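Local structure of trichothecene 15-O-acetyltransferase TRI3 (Fusarium sporotrichioides, 3FOT) at residues Asp52-Thr57 / Asp466-Gln471. The protein transfers an acetyl group to the 15-hydroxyl of trichothecene intermediates such as 15-deacetylcalonectrin during biosynthesis of T-2 toxin and related mycotoxins. Sequence-based numbering, arbitrary orientation.
Sequences DLYIAT and DFVVNQ
The F467 ring slants across I55 and the end of L53: its CD1 lies 3.4 Å from I55 CG1, and its CZ meets L53 CD2. A first torsion of 178° sets the ring trans to its own backbone N and carries it back toward the strand of I55. On the same face, L53 CD2 and V469 CG2 touch at 3.6 Å, the two side chains running in the same direction. Helix 191-205 packs over I55 here, and R195 makes a cation-pi contact with F467. The other face holds Y54, A56, V468 and D466. In the conformer described, V468 CG2 lies against Y54 CB, while N470 OD1 comes within 3.5 Å of Y54 CE2, ND2 lying in plane at the ring edge and the amide turned 45° from the ring. E142 of helix 134-147 accepts hydrogen bonds from both Y54 OH and N470 ND2; ND2 also donates to A49 O, and W138 NE1 donates to N470 OD1.

Five nearly straight N-H···O bonds join the antiparallel strands: Y54 and V468 bond both ways, as do A56 and D466, and N470 N reaches D52 O at 2.9 Å just past the strand end. A56 O takes two donors, the D466 amide and a water that also donates to D466 OD2. The pairing joins strands 53-61 and 457-469, neighbours within a six-stranded mixed sheet of this BAHD-superfamily acyltransferase. Apolar packing on the F467 face thus accompanies a polar cluster at the Y54 end of the other, where buried N470 has both amide atoms bonded, which should fix the orientation of its side chain.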
loop_
_atom_site.group_PDB
_atom_site.type_symbol
_atom_site.label_atom_id
_atom_site.label_comp_id
_atom_site.label_asym_id
_atom_site.label_seq_id
_atom_site.Cartn_x
_atom_site.Cartn_y
_atom_site.Cartn_z
ATOM N N ASP A 52 2.586 4.072 8.117
ATOM C CA ASP A 52 3.258 4.810 7.036
ATOM C C ASP A 52 3.588 3.859 5.875
ATOM O O ASP A 52 3.922 2.683 6.097
ATOM C CB ASP A 52 4.554 5.464 7.537
ATOM C CG ASP A 52 4.337 6.833 8.187
ATOM O OD1 ASP A 52 3.202 7.163 8.621
ATOM O OD2 ASP A 52 5.323 7.606 8.274
ATOM N N LEU A 53 3.497 4.391 4.660
ATOM C CA LEU A 53 3.815 3.657 3.430
ATOM C C LEU A 53 5.233 3.969 3.017
ATOM O O LEU A 53 5.653 5.126 3.080
ATOM C CB LEU A 53 2.910 4.130 2.281
ATOM C CG LEU A 53 1.402 4.155 2.464
ATOM C CD1 LEU A 53 0.764 4.907 1.306
ATOM C CD2 LEU A 53 0.957 2.725 2.515
ATOM N N TYR A 54 5.982 2.948 2.611
ATOM C CA TYR A 54 7.274 3.182 1.975
ATOM C C TYR A 54 7.327 2.363 0.698
ATOM O O TYR A 54 6.887 1.203 0.675
ATOM C CB TYR A 54 8.419 2.715 2.851
ATOM C CG TYR A 54 8.634 3.473 4.132
ATOM C CD1 TYR A 54 9.655 4.419 4.218
ATOM C CD2 TYR A 54 7.854 3.217 5.265
ATOM C CE1 TYR A 54 9.912 5.094 5.396
ATOM C CE2 TYR A 54 8.103 3.899 6.468
ATOM C CZ TYR A 54 9.133 4.836 6.513
ATOM O OH TYR A 54 9.464 5.521 7.650
ATOM N N ILE A 55 7.870 2.968 -0.348
ATOM C CA ILE A 55 8.130 2.248 -1.610
ATOM C C ILE A 55 9.635 2.349 -1.894
ATOM O O ILE A 55 10.174 3.444 -2.003
ATOM C CB ILE A 55 7.279 2.809 -2.778
ATOM C CG1 ILE A 55 5.777 2.673 -2.449
ATOM C CG2 ILE A 55 7.578 2.041 -4.123
ATOM C CD1 ILE A 55 4.863 3.613 -3.300
ATOM N N ALA A 56 10.312 1.200 -1.971
ATOM C CA ALA A 56 11.749 1.176 -2.211
ATOM C C ALA A 56 11.955 0.781 -3.657
ATOM O O ALA A 56 11.513 -0.313 -4.082
ATOM C CB ALA A 56 12.449 0.175 -1.248
ATOM N N THR A 57 12.554 1.679 -4.436
ATOM C CA THR A 57 12.813 1.379 -5.842
ATOM C C THR A 57 14.333 1.315 -6.014
ATOM O O THR A 57 15.053 2.158 -5.494
ATOM C CB THR A 57 12.139 2.378 -6.833
ATOM O OG1 THR A 57 12.658 3.705 -6.646
ATOM C CG2 THR A 57 10.593 2.405 -6.675
ATOM N N ASP A 466 9.899 -2.630 -3.976
ATOM C CA ASP A 466 9.390 -3.250 -2.744
ATOM C C ASP A 466 8.464 -2.291 -2.017
ATOM O O ASP A 466 8.830 -1.169 -1.744
ATOM C CB ASP A 466 10.546 -3.685 -1.851
ATOM C CG ASP A 466 11.348 -4.788 -2.478
ATOM O OD1 ASP A 466 10.769 -5.896 -2.626
ATOM O OD2 ASP A 466 12.525 -4.538 -2.835
ATOM N N PHE A 467 7.271 -2.757 -1.689
ATOM C CA PHE A 467 6.247 -1.914 -1.108
ATOM C C PHE A 467 6.044 -2.381 0.330
ATOM O O PHE A 467 5.691 -3.541 0.581
ATOM C CB PHE A 467 4.961 -2.028 -1.922
ATOM C CG PHE A 467 3.822 -1.238 -1.375
ATOM C CD1 PHE A 467 3.624 0.079 -1.753
ATOM C CD2 PHE A 467 2.935 -1.809 -0.472
ATOM C CE1 PHE A 467 2.573 0.810 -1.244
ATOM C CE2 PHE A 467 1.879 -1.064 0.033
ATOM C CZ PHE A 467 1.703 0.230 -0.351
ATOM N N VAL A 468 6.335 -1.489 1.269
ATOM C CA VAL A 468 6.186 -1.802 2.687
ATOM C C VAL A 468 5.195 -0.848 3.372
ATOM O O VAL A 468 5.118 0.341 3.044
ATOM C CB VAL A 468 7.567 -1.872 3.430
ATOM C CG1 VAL A 468 8.540 -2.829 2.706
ATOM C CG2 VAL A 468 8.187 -0.518 3.548
ATOM N N VAL A 469 4.407 -1.393 4.300
ATOM C CA VAL A 469 3.520 -0.583 5.141
ATOM C C VAL A 469 3.905 -0.920 6.561
ATOM O O VAL A 469 3.967 -2.118 6.895
ATOM C CB VAL A 469 2.044 -0.924 4.938
ATOM C CG1 VAL A 469 1.181 -0.054 5.834
ATOM C CG2 VAL A 469 1.668 -0.717 3.476
ATOM N N ASN A 470 4.194 0.092 7.384
ATOM C CA ASN A 470 4.636 -0.155 8.754
ATOM C C ASN A 470 3.597 -1.011 9.471
ATOM O O ASN A 470 2.407 -0.863 9.229
ATOM C CB ASN A 470 4.804 1.145 9.533
ATOM C CG ASN A 470 6.114 1.869 9.216
ATOM O OD1 ASN A 470 7.032 1.306 8.610
ATOM N ND2 ASN A 470 6.201 3.116 9.641
ATOM N N GLN A 471 4.059 -1.897 10.347
ATOM C CA GLN A 471 3.169 -2.779 11.104
ATOM C C GLN A 471 3.414 -2.602 12.603
ATOM O O GLN A 471 4.519 -2.881 13.095
ATOM C CB GLN A 471 3.373 -4.242 10.702
ATOM C CG GLN A 471 2.664 -5.274 11.612
ATOM C CD GLN A 471 1.141 -5.223 11.518
ATOM O OE1 GLN A 471 0.524 -4.193 11.778
ATOM N NE2 GLN A 471 0.529 -6.358 11.175
HETATM O O HOH W 1 13.571 -2.283 -4.299
#